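Local coordinates for protein Lys-gingipain catalytic subunit (Porphyromonas gingivalis, PDB 4RBM) that cleaves proteins after lysine as a secreted calcium-binding cysteine endopeptidase of family C25 and may act as a virulence factor in periodontal disease, at residues A[172-177]-A[301-306]; A[285-290]-A[334-339]; A[370-375]-A[442-447]. All coordinates share one frame; numbering follows the deposited sequence.

Interaction 1: A[172-177]-A[301-306]; sequences IKYGMQ and VQPTFE. With NA (sodium ion), chain D.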
loop_
_atom_site.group_PDB
_atom_site.type_symbol
_atom_site.label_atom_id
_atom_site.label_comp_id
_atom_site.label_asym_id
_atom_site.label_seq_id
_atom_site.Cartn_x
_atom_site.Cartn_y
_atom_site.Cartn_z
ATOM N N ILE A 172 -7.350 -18.880 3.125
ATOM C CA ILE A 172 -5.987 -19.172 2.730
ATOM C C ILE A 172 -5.946 -20.163 1.572
ATOM O O ILE A 172 -5.136 -19.971 0.662
ATOM C CB ILE A 172 -5.146 -19.655 3.953
ATOM C CG1 ILE A 172 -5.067 -18.547 5.066
ATOM C CG2 ILE A 172 -3.745 -20.146 3.519
ATOM C CD1 ILE A 172 -4.617 -17.132 4.570
ATOM N N LYS A 173 -6.843 -21.175 1.571
ATOM C CA LYS A 173 -6.889 -22.179 0.490
ATOM C C LYS A 173 -7.281 -21.507 -0.850
ATOM O O LYS A 173 -6.768 -21.903 -1.900
ATOM C CB LYS A 173 -7.874 -23.319 0.837
ATOM C CG LYS A 173 -7.341 -24.254 1.948
ATOM C CD LYS A 173 -8.393 -25.263 2.348
ATOM C CE LYS A 173 -7.873 -26.209 3.411
ATOM N NZ LYS A 173 -8.873 -27.258 3.724
ATOM N N TYR A 174 -8.178 -20.504 -0.811
ATOM C CA TYR A 174 -8.556 -19.741 -2.014
ATOM C C TYR A 174 -7.296 -18.998 -2.561
ATOM O O TYR A 174 -6.991 -19.071 -3.760
ATOM C CB TYR A 174 -9.699 -18.745 -1.687
ATOM C CG TYR A 174 -10.144 -17.922 -2.872
ATOM C CD1 TYR A 174 -11.264 -18.287 -3.618
ATOM C CD2 TYR A 174 -9.488 -16.737 -3.213
ATOM C CE1 TYR A 174 -11.689 -17.527 -4.708
ATOM C CE2 TYR A 174 -9.900 -15.974 -4.312
ATOM C CZ TYR A 174 -11.009 -16.370 -5.046
ATOM O OH TYR A 174 -11.436 -15.619 -6.120
ATOM N N GLY A 175 -6.579 -18.297 -1.680
ATOM C CA GLY A 175 -5.349 -17.616 -2.069
ATOM C C GLY A 175 -4.359 -18.550 -2.749
ATOM O O GLY A 175 -3.834 -18.235 -3.819
ATOM N N MET A 176 -4.137 -19.730 -2.158
ATOM C CA MET A 176 -3.209 -20.726 -2.708
ATOM C C MET A 176 -3.710 -21.368 -4.004
ATOM O O MET A 176 -2.906 -21.572 -4.926
ATOM C CB MET A 176 -2.906 -21.808 -1.683
ATOM C CG MET A 176 -2.204 -21.246 -0.483
ATOM S SD MET A 176 -1.599 -22.494 0.651
ATOM C CE MET A 176 -3.161 -23.297 1.120
ATOM N N GLN A 177 -5.022 -21.664 -4.103
ATOM C CA GLN A 177 -5.499 -22.307 -5.315
ATOM C C GLN A 177 -5.268 -21.447 -6.575
ATOM O O GLN A 177 -4.729 -21.928 -7.575
ATOM C CB GLN A 177 -6.982 -22.688 -5.217
ATOM C CG GLN A 177 -7.458 -23.315 -6.537
ATOM C CD GLN A 177 -8.862 -23.858 -6.559
ATOM O OE1 GLN A 177 -9.543 -23.926 -5.544
ATOM N NE2 GLN A 177 -9.285 -24.335 -7.719
ATOM N N VAL A 301 -17.106 -23.672 3.305
ATOM C CA VAL A 301 -17.013 -24.213 1.937
ATOM C C VAL A 301 -15.916 -23.446 1.225
ATOM O O VAL A 301 -15.999 -22.220 1.108
ATOM C CB VAL A 301 -18.350 -24.161 1.135
ATOM C CG1 VAL A 301 -18.175 -24.692 -0.300
ATOM C CG2 VAL A 301 -19.506 -24.860 1.865
ATOM N N GLN A 302 -14.890 -24.163 0.754
ATOM C CA GLN A 302 -13.795 -23.519 0.014
ATOM C C GLN A 302 -14.398 -22.788 -1.201
ATOM O O GLN A 302 -15.103 -23.387 -2.014
ATOM C CB GLN A 302 -12.749 -24.557 -0.413
ATOM C CG GLN A 302 -11.416 -23.926 -0.864
ATOM C CD GLN A 302 -10.419 -24.965 -1.308
ATOM O OE1 GLN A 302 -10.309 -26.056 -0.728
ATOM N NE2 GLN A 302 -9.711 -24.662 -2.384
ATOM N N PRO A 303 -14.218 -21.472 -1.276
ATOM C CA PRO A 303 -14.875 -20.721 -2.360
ATOM C C PRO A 303 -14.184 -20.861 -3.704
ATOM O O PRO A 303 -12.973 -21.060 -3.753
ATOM C CB PRO A 303 -14.824 -19.274 -1.877
ATOM C CG PRO A 303 -13.634 -19.219 -0.921
ATOM C CD PRO A 303 -13.500 -20.584 -0.321
ATOM N N THR A 304 -14.958 -20.718 -4.793
ATOM C CA THR A 304 -14.401 -20.780 -6.152
ATOM C C THR A 304 -14.208 -19.374 -6.679
ATOM O O THR A 304 -14.890 -18.436 -6.231
ATOM C CB THR A 304 -15.312 -21.566 -7.154
ATOM O OG1 THR A 304 -16.507 -20.819 -7.383
ATOM C CG2 THR A 304 -15.648 -22.993 -6.710
ATOM N N PHE A 305 -13.326 -19.244 -7.682
ATOM C CA PHE A 305 -13.077 -17.998 -8.389
ATOM C C PHE A 305 -14.334 -17.596 -9.167
ATOM O O PHE A 305 -14.750 -16.455 -9.096
ATOM C CB PHE A 305 -11.877 -18.126 -9.350
ATOM C CG PHE A 305 -11.709 -16.890 -10.201
ATOM C CD1 PHE A 305 -11.168 -15.723 -9.667
ATOM C CD2 PHE A 305 -12.152 -16.870 -11.527
ATOM C CE1 PHE A 305 -11.076 -14.557 -10.438
ATOM C CE2 PHE A 305 -12.050 -15.705 -12.301
ATOM C CZ PHE A 305 -11.507 -14.560 -11.752
ATOM N N GLU A 306 -14.960 -18.540 -9.878
ATOM C CA GLU A 306 -16.141 -18.178 -10.675
ATOM C C GLU A 306 -17.387 -17.891 -9.823
ATOM O O GLU A 306 -18.278 -17.194 -10.283
ATOM C CB GLU A 306 -16.461 -19.268 -11.705
ATOM C CG GLU A 306 -15.501 -19.266 -12.895
ATOM C CD GLU A 306 -15.402 -18.006 -13.746
ATOM O OE1 GLU A 306 -16.365 -17.204 -13.765
ATOM O OE2 GLU A 306 -14.368 -17.848 -14.436
HETATM NA NA NA D . -13.345 -13.911 -5.762
HETATM O O HOH W 1 -10.292 -22.058 -3.617
HETATM O O HOH W 2 -13.846 -13.982 -8.142
#

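Interaction 2: A[285-290]-A[334-339]; sequences WGEDYY and LAATHA. With CKC ((3S)-3,7-diaminoheptan-2-one), chain R.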
loop_
_atom_site.group_PDB
_atom_site.type_symbol
_atom_site.label_atom_id
_atom_site.label_comp_id
_atom_site.label_asym_id
_atom_site.label_seq_id
_atom_site.Cartn_x
_atom_site.Cartn_y
_atom_site.Cartn_z
ATOM N N TRP A 285 -15.405 -11.880 11.258
ATOM C CA TRP A 285 -15.114 -13.087 10.466
ATOM C C TRP A 285 -15.793 -13.080 9.095
ATOM O O TRP A 285 -15.129 -13.359 8.086
ATOM C CB TRP A 285 -15.533 -14.335 11.228
ATOM C CG TRP A 285 -14.676 -14.626 12.419
ATOM C CD1 TRP A 285 -15.002 -14.430 13.731
ATOM C CD2 TRP A 285 -13.361 -15.219 12.415
ATOM N NE1 TRP A 285 -13.970 -14.855 14.546
ATOM C CE2 TRP A 285 -12.953 -15.345 13.765
ATOM C CE3 TRP A 285 -12.500 -15.688 11.399
ATOM C CZ2 TRP A 285 -11.748 -15.975 14.131
ATOM C CZ3 TRP A 285 -11.291 -16.279 11.763
ATOM C CH2 TRP A 285 -10.930 -16.425 13.112
ATOM N N GLY A 286 -17.073 -12.725 9.071
ATOM C CA GLY A 286 -17.846 -12.623 7.840
ATOM C C GLY A 286 -17.262 -11.623 6.862
ATOM O O GLY A 286 -16.893 -11.992 5.744
ATOM N N GLU A 287 -17.155 -10.342 7.261
ATOM C CA GLU A 287 -16.627 -9.353 6.318
ATOM C C GLU A 287 -15.171 -9.633 5.922
ATOM O O GLU A 287 -14.820 -9.389 4.778
ATOM C CB GLU A 287 -16.745 -7.930 6.872
ATOM C CG GLU A 287 -18.097 -7.283 6.600
ATOM C CD GLU A 287 -19.215 -7.622 7.575
ATOM O OE1 GLU A 287 -19.089 -8.609 8.337
ATOM O OE2 GLU A 287 -20.224 -6.882 7.578
ATOM N N ASP A 288 -14.316 -10.126 6.861
ATOM C CA ASP A 288 -12.918 -10.414 6.511
ATOM C C ASP A 288 -12.823 -11.499 5.426
ATOM O O ASP A 288 -11.927 -11.457 4.579
ATOM C CB ASP A 288 -12.115 -10.855 7.751
ATOM C CG ASP A 288 -11.459 -9.708 8.521
ATOM O OD1 ASP A 288 -11.709 -8.533 8.177
ATOM O OD2 ASP A 288 -10.756 -9.986 9.486
ATOM N N TYR A 289 -13.741 -12.475 5.474
ATOM C CA TYR A 289 -13.779 -13.580 4.513
ATOM C C TYR A 289 -14.014 -12.999 3.120
ATOM O O TYR A 289 -13.208 -13.258 2.224
ATOM C CB TYR A 289 -14.910 -14.549 4.914
ATOM C CG TYR A 289 -15.068 -15.838 4.127
ATOM C CD1 TYR A 289 -13.968 -16.461 3.528
ATOM C CD2 TYR A 289 -16.288 -16.508 4.102
ATOM C CE1 TYR A 289 -14.098 -17.704 2.883
ATOM C CE2 TYR A 289 -16.427 -17.743 3.470
ATOM C CZ TYR A 289 -15.329 -18.338 2.862
ATOM O OH TYR A 289 -15.502 -19.561 2.247
ATOM N N TYR A 290 -15.027 -12.117 2.980
ATOM C CA TYR A 290 -15.312 -11.494 1.672
ATOM C C TYR A 290 -14.179 -10.564 1.276
ATOM O O TYR A 290 -13.815 -10.509 0.111
ATOM C CB TYR A 290 -16.633 -10.728 1.685
ATOM C CG TYR A 290 -17.774 -11.505 2.310
ATOM C CD1 TYR A 290 -18.103 -12.788 1.861
ATOM C CD2 TYR A 290 -18.582 -10.926 3.283
ATOM C CE1 TYR A 290 -19.173 -13.493 2.415
ATOM C CE2 TYR A 290 -19.675 -11.602 3.815
ATOM C CZ TYR A 290 -19.950 -12.896 3.399
ATOM O OH TYR A 290 -21.004 -13.587 3.948
ATOM N N LEU A 334 -14.256 -3.027 -0.885
ATOM C CA LEU A 334 -15.259 -3.153 -1.942
ATOM C C LEU A 334 -16.002 -4.494 -1.843
ATOM O O LEU A 334 -17.218 -4.505 -1.910
ATOM C CB LEU A 334 -14.614 -3.079 -3.326
ATOM C CG LEU A 334 -14.099 -1.742 -3.840
ATOM C CD1 LEU A 334 -13.518 -1.929 -5.266
ATOM C CD2 LEU A 334 -15.234 -0.694 -3.879
ATOM N N ALA A 335 -15.277 -5.606 -1.647
ATOM C CA ALA A 335 -15.919 -6.921 -1.552
ATOM C C ALA A 335 -16.807 -7.017 -0.313
ATOM O O ALA A 335 -17.928 -7.506 -0.424
ATOM C CB ALA A 335 -14.881 -8.019 -1.537
ATOM N N ALA A 336 -16.332 -6.523 0.850
ATOM C CA ALA A 336 -17.123 -6.491 2.099
ATOM C C ALA A 336 -18.380 -5.624 1.905
ATOM O O ALA A 336 -19.446 -5.957 2.451
ATOM C CB ALA A 336 -16.280 -5.929 3.236
ATOM N N THR A 337 -18.268 -4.520 1.114
ATOM C CA THR A 337 -19.412 -3.636 0.827
ATOM C C THR A 337 -20.398 -4.351 -0.092
ATOM O O THR A 337 -21.612 -4.321 0.154
ATOM C CB THR A 337 -18.951 -2.287 0.192
ATOM O OG1 THR A 337 -17.974 -1.670 1.048
ATOM C CG2 THR A 337 -20.145 -1.306 -0.088
ATOM N N HIS A 338 -19.869 -4.968 -1.173
ATOM C CA HIS A 338 -20.672 -5.682 -2.170
ATOM C C HIS A 338 -21.471 -6.795 -1.499
ATOM O O HIS A 338 -22.666 -6.946 -1.767
ATOM C CB HIS A 338 -19.772 -6.247 -3.292
ATOM C CG HIS A 338 -20.541 -6.833 -4.436
ATOM N ND1 HIS A 338 -21.399 -6.051 -5.207
ATOM C CD2 HIS A 338 -20.513 -8.087 -4.942
ATOM C CE1 HIS A 338 -21.893 -6.868 -6.127
ATOM N NE2 HIS A 338 -21.390 -8.107 -6.002
ATOM N N ALA A 339 -20.816 -7.547 -0.584
ATOM C CA ALA A 339 -21.468 -8.645 0.134
ATOM C C ALA A 339 -22.722 -8.160 0.878
ATOM O O ALA A 339 -23.775 -8.799 0.790
ATOM C CB ALA A 339 -20.486 -9.295 1.096
HETATM C CAK CKC R . -9.869 -10.130 16.434
HETATM C C CKC R . -10.565 -11.390 16.842
HETATM O O CKC R . -10.285 -11.886 17.924
HETATM C CA CKC R . -11.866 -11.787 16.133
HETATM N N CKC R . -12.760 -11.037 16.976
HETATM C CAL CKC R . -12.086 -11.353 14.663
HETATM C CAH CKC R . -11.150 -12.098 13.730
HETATM C CAG CKC R . -11.585 -12.011 12.267
HETATM C CAI CKC R . -10.471 -12.755 11.537
HETATM N NAM CKC R . -10.523 -12.674 10.062
HETATM O O HOH W 3 -20.675 -5.517 4.963
#

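Interaction 3: A[370-375]-A[442-447]; sequences AMPKTN and NYLPVI. With HIS (histidine), chain H.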
loop_
_atom_site.group_PDB
_atom_site.type_symbol
_atom_site.label_atom_id
_atom_site.label_comp_id
_atom_site.label_asym_id
_atom_site.label_seq_id
_atom_site.Cartn_x
_atom_site.Cartn_y
_atom_site.Cartn_z
ATOM N N ALA A 370 5.669 -12.377 -6.966
ATOM C CA ALA A 370 6.764 -13.336 -7.154
ATOM C C ALA A 370 7.947 -12.557 -7.778
ATOM O O ALA A 370 8.041 -11.350 -7.529
ATOM C CB ALA A 370 6.337 -14.538 -8.009
ATOM N N MET A 371 8.808 -13.181 -8.597
ATOM C CA MET A 371 9.945 -12.432 -9.159
ATOM C C MET A 371 9.493 -11.377 -10.188
ATOM O O MET A 371 8.920 -11.744 -11.212
ATOM C CB MET A 371 10.993 -13.367 -9.794
ATOM C CG MET A 371 12.237 -12.610 -10.295
ATOM S SD MET A 371 13.275 -11.898 -8.975
ATOM C CE MET A 371 13.895 -13.417 -8.182
ATOM N N PRO A 372 9.781 -10.077 -9.967
ATOM C CA PRO A 372 9.405 -9.070 -10.988
ATOM C C PRO A 372 10.189 -9.276 -12.302
ATOM O O PRO A 372 11.338 -9.755 -12.307
ATOM C CB PRO A 372 9.745 -7.732 -10.336
ATOM C CG PRO A 372 10.726 -8.056 -9.259
ATOM C CD PRO A 372 10.443 -9.454 -8.799
ATOM N N LYS A 373 9.542 -8.935 -13.421
ATOM C CA LYS A 373 10.114 -9.128 -14.753
ATOM C C LYS A 373 11.120 -8.038 -15.099
ATOM O O LYS A 373 11.143 -7.003 -14.449
ATOM C CB LYS A 373 8.979 -9.149 -15.782
ATOM C CG LYS A 373 8.162 -10.430 -15.721
ATOM C CD LYS A 373 6.931 -10.362 -16.618
ATOM C CE LYS A 373 5.649 -10.403 -15.820
ATOM N NZ LYS A 373 5.451 -9.168 -15.011
ATOM N N THR A 374 11.983 -8.288 -16.098
ATOM C CA THR A 374 12.960 -7.293 -16.535
ATOM C C THR A 374 12.304 -6.487 -17.653
ATOM O O THR A 374 11.750 -7.059 -18.593
ATOM C CB THR A 374 14.290 -7.956 -16.941
ATOM O OG1 THR A 374 14.848 -8.565 -15.779
ATOM C CG2 THR A 374 15.312 -6.951 -17.520
ATOM N N ASN A 375 12.360 -5.166 -17.546
ATOM C CA ASN A 375 11.735 -4.316 -18.543
ATOM C C ASN A 375 12.636 -4.136 -19.774
ATOM O O ASN A 375 13.826 -4.476 -19.741
ATOM C CB ASN A 375 11.361 -2.970 -17.917
ATOM C CG ASN A 375 10.116 -2.355 -18.500
ATOM O OD1 ASN A 375 9.671 -2.720 -19.586
ATOM N ND2 ASN A 375 9.544 -1.384 -17.807
ATOM N N ASN A 442 5.009 -5.021 -11.298
ATOM C CA ASN A 442 5.671 -6.320 -11.308
ATOM C C ASN A 442 6.847 -6.372 -12.322
ATOM O O ASN A 442 7.169 -7.431 -12.862
ATOM C CB ASN A 442 4.683 -7.484 -11.528
ATOM C CG ASN A 442 5.241 -8.772 -11.006
ATOM O OD1 ASN A 442 6.057 -8.774 -10.081
ATOM N ND2 ASN A 442 4.896 -9.881 -11.636
ATOM N N TYR A 443 7.521 -5.226 -12.503
ATOM C CA TYR A 443 8.758 -5.096 -13.273
ATOM C C TYR A 443 9.800 -4.421 -12.407
ATOM O O TYR A 443 9.484 -3.528 -11.613
ATOM C CB TYR A 443 8.610 -4.301 -14.601
ATOM C CG TYR A 443 7.954 -5.083 -15.707
ATOM C CD1 TYR A 443 6.580 -5.288 -15.718
ATOM C CD2 TYR A 443 8.695 -5.555 -16.791
ATOM C CE1 TYR A 443 5.964 -6.011 -16.737
ATOM C CE2 TYR A 443 8.088 -6.288 -17.816
ATOM C CZ TYR A 443 6.721 -6.506 -17.784
ATOM O OH TYR A 443 6.088 -7.199 -18.780
ATOM N N LEU A 444 11.049 -4.833 -12.583
ATOM C CA LEU A 444 12.152 -4.163 -11.911
ATOM C C LEU A 444 12.254 -2.734 -12.468
ATOM O O LEU A 444 12.057 -2.521 -13.689
ATOM C CB LEU A 444 13.463 -4.919 -12.152
ATOM C CG LEU A 444 13.602 -6.292 -11.518
ATOM C CD1 LEU A 444 14.788 -7.046 -12.138
ATOM C CD2 LEU A 444 13.712 -6.197 -9.982
ATOM N N PRO A 445 12.559 -1.753 -11.599
ATOM C CA PRO A 445 12.711 -0.379 -12.075
ATOM C C PRO A 445 13.966 -0.190 -12.912
ATOM O O PRO A 445 14.978 -0.883 -12.740
ATOM C CB PRO A 445 12.834 0.425 -10.775
ATOM C CG PRO A 445 13.505 -0.543 -9.815
ATOM C CD PRO A 445 12.857 -1.864 -10.148
ATOM N N VAL A 446 13.869 0.740 -13.840
ATOM C CA VAL A 446 14.971 1.188 -14.670
ATOM C C VAL A 446 15.351 2.559 -14.101
ATOM O O VAL A 446 14.507 3.458 -14.054
ATOM C CB VAL A 446 14.592 1.216 -16.165
ATOM C CG1 VAL A 446 15.732 1.794 -16.999
ATOM C CG2 VAL A 446 14.223 -0.184 -16.653
ATOM N N ILE A 447 16.570 2.687 -13.580
ATOM C CA ILE A 447 17.024 3.930 -12.945
ATOM C C ILE A 447 18.293 4.363 -13.646
ATOM O O ILE A 447 19.344 3.731 -13.506
ATOM C CB ILE A 447 17.200 3.754 -11.395
ATOM C CG1 ILE A 447 15.859 3.342 -10.722
ATOM C CG2 ILE A 447 17.767 5.056 -10.750
ATOM C CD1 ILE A 447 16.004 2.726 -9.256
HETATM N N HIS H . 13.778 -14.649 -15.444
HETATM C CA HIS H . 14.282 -15.442 -14.312
HETATM C C HIS H . 13.631 -16.826 -14.313
HETATM O O HIS H . 12.414 -16.929 -14.168
HETATM C CB HIS H . 14.013 -14.696 -12.982
HETATM C CG HIS H . 14.423 -15.449 -11.748
HETATM N ND1 HIS H . 15.698 -15.343 -11.235
HETATM C CD2 HIS H . 13.699 -16.278 -10.961
HETATM C CE1 HIS H . 15.713 -16.098 -10.147
HETATM N NE2 HIS H . 14.531 -16.682 -9.941
HETATM O O HOH W 4 6.396 -12.634 -11.442
HETATM O O HOH W 5 2.494 -9.699 -13.277
HETATM O O HOH W 6 10.526 -0.818 -15.232
HETATM O O HOH W 7 13.687 -3.796 -15.477
#

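Interaction 1: A[172-177]-A[301-306]
Tyr-174 reaches from helix 163-178 alongside the loop of residues 301-306, and its ring forms the tight part of this contact. With CG anti to the backbone N (chi1 180°), the side chain leaves the helix and runs past Pro-303, whose ring carbon CG lies 3.7 Å from Tyr-174 CD1. The loop carbonyls follow one edge of the phenol: Pro-303 O approaches CD1 of Tyr-174 at 3.3 Å, close to the ring plane, and Thr-304 O sits farther along the same margin near CE1. At the far end Tyr-174 OH faces the edge of the Phe-305 ring, 3.6 Å from its CD1, and binds a sodium ion at 2.6 Å. A water that accompanies the phenol on the metal donates a hydrogen bond to Phe-305 O, and Val-293 O, Thr-308 OG1, Ser-309 O and Asp-314 OD2 complete the site.

The other side of the contact is looser and open to solvent. Here Gln-302 crosses Lys-173 at about a right angle, its amide resting against the aliphatic part of the lysine, with Lys-173 CB 3.7 Å from Gln-302 CD, while the extended lysine chain carries its ammonium away from the loop. Gln-177 OE1 lies 3.2 Å from Gln-302 NE2, the two amide planes 89° apart. A single water joins three groups here, donating to Gln-177 OE1 and to Pro-303 O and accepting from Gln-302 NE2 at 2.9 Å.

Helix and loop are thus joined through the packing of the Tyr-174 ring, bridging water and a sodium site. Oxygen ligands with a carboxylate among them suit sodium, and the ion would probably polarise the phenol O-H while fixing the end of Tyr-174 relative to the loop.

Interaction 2: A[285-290]-A[334-339]
Helix 285-293 and helix 325-341 meet steeply: the axes of segments 285-290 and 334-339 come within 8.2 Å at an angle of 119° between their N-to-C directions. The backbones are nearest where Glu-287 faces Ala-336, their CA atoms 5.1 Å apart, a closeness allowed by the small alanines at 335, 336 and 339. Tyr-290 brings the one aromatic ring that touches across the two segments. Its CG stands anti to the carbonyl carbon (chi1 -47°), which lays the ring against the second helix, and Ala-339 CB sits over one face, 3.8 Å from the Tyr-290 ring centroid in a CH-pi contact displaced toward CD2. Gly-286 O lies over the opposite face, so the ring is held between the two helices, and its hydroxyl is hydrogen-bonded to Ile-345 O. Ala-335 CB abuts Tyr-290 O at 3.2 Å.

Glu-287 bends at chi2 (83°), passing its CG 4.1 Å from Ala-336 CB. Its carboxylate takes up backbone N-H groups of His-347, Ile-348 and Gly-349, while a water donates to both Glu-287 OE2 and Ala-336 O, the latter at 2.8 Å.

Helix 285-293, packed on these alanines through Glu-287 and Tyr-290, also meets the bound diaminoheptanone. Trp-285 lays an indole face along the ligand's alkyl chain, and the terminal amine NAM donates to Asp-288 OD2 at 2.8 Å; Ser-283, Tyr-353 and Tyr-357 also bind this carboxylate. With Thr-214 and Asn-247 as further ligand partners, this is consistent with the S1 pocket of a protease preferring Lys at P1.

Interaction 3: A[370-375]-A[442-447]
A single beta bridge between Lys-373 and Tyr-443 joins the loop before strand 377-378, in the C-terminal Ig-like part of the chain, to the segment leading into its last strand, 446-451. Two backbone hydrogen bonds frame it. Lys-373 N donates to Asn-442 O at 2.9 Å, tilted 29° from the carbonyl plane, and Leu-444 N donates to Lys-373 O, also at 2.9 Å, nearly in line with the C=O bond. Both bonds use Lys-373, and Tyr-443 CA adds a CA-H...O contact to Lys-373 O.

Lys-373 also packs its side chain on the bridge partner. Lys-373 CB lies over one face of the Tyr-443 ring, 3.9 Å from the centroid, in a CH-pi contact. The bends at chi3 (-115°) and chi4 bring the chain back, so that Lys-373 NZ stands 4.2 Å from the Tyr-443 centroid as an off-centre cation-pi partner and makes a weak bond to Asn-442 O. Asn-375 crosses the tyrosine at about a right angle, with its CB near CD2, and its amide is bound by Ser-395 and Ser-398.

Pro-372 CG meets Leu-444 CD2 at 3.6 Å. Asn-442 OD1 lies against Pro-372 and accepts from Arg-369 N, while Asn-442 ND2 donates to a water that in turn donates to Met-371 O. Two further waters tie Leu-444 O to Asn-375, one at its backbone N, the other at ND2.

Asn-442 O thus receives both the backbone N-H and, weakly, the ammonium of one lysine, whose ammonium is probably stabilised by that carbonyl oxygen and the aromatic ring. Direct bonds hold the centre of the contact, and water continues the connection toward both ends.

Interactions 1 and 2 belong to the protease part of the chain, their centres 15 Å apart, and their segments alternate in sequence. They touch through Tyr-289, whose hydroxyl packs against Val-301 and Pro-303, so helix 285-293, which contributes Trp-285 and Asp-288 to the ligand site, contacts both helix 325-341 and the loop packed on helix 163-178. Of the two, interaction 2 lies on the helix that reaches the ligand. Interaction 3 follows later in the chain, 28 Å from interaction 1 and 32 Å from interaction 2 between centres, and touches neither. In the Ig-like domain, it joins the lead-ins of strands 377-378 and 446-451, the two edges of the antiparallel sheet.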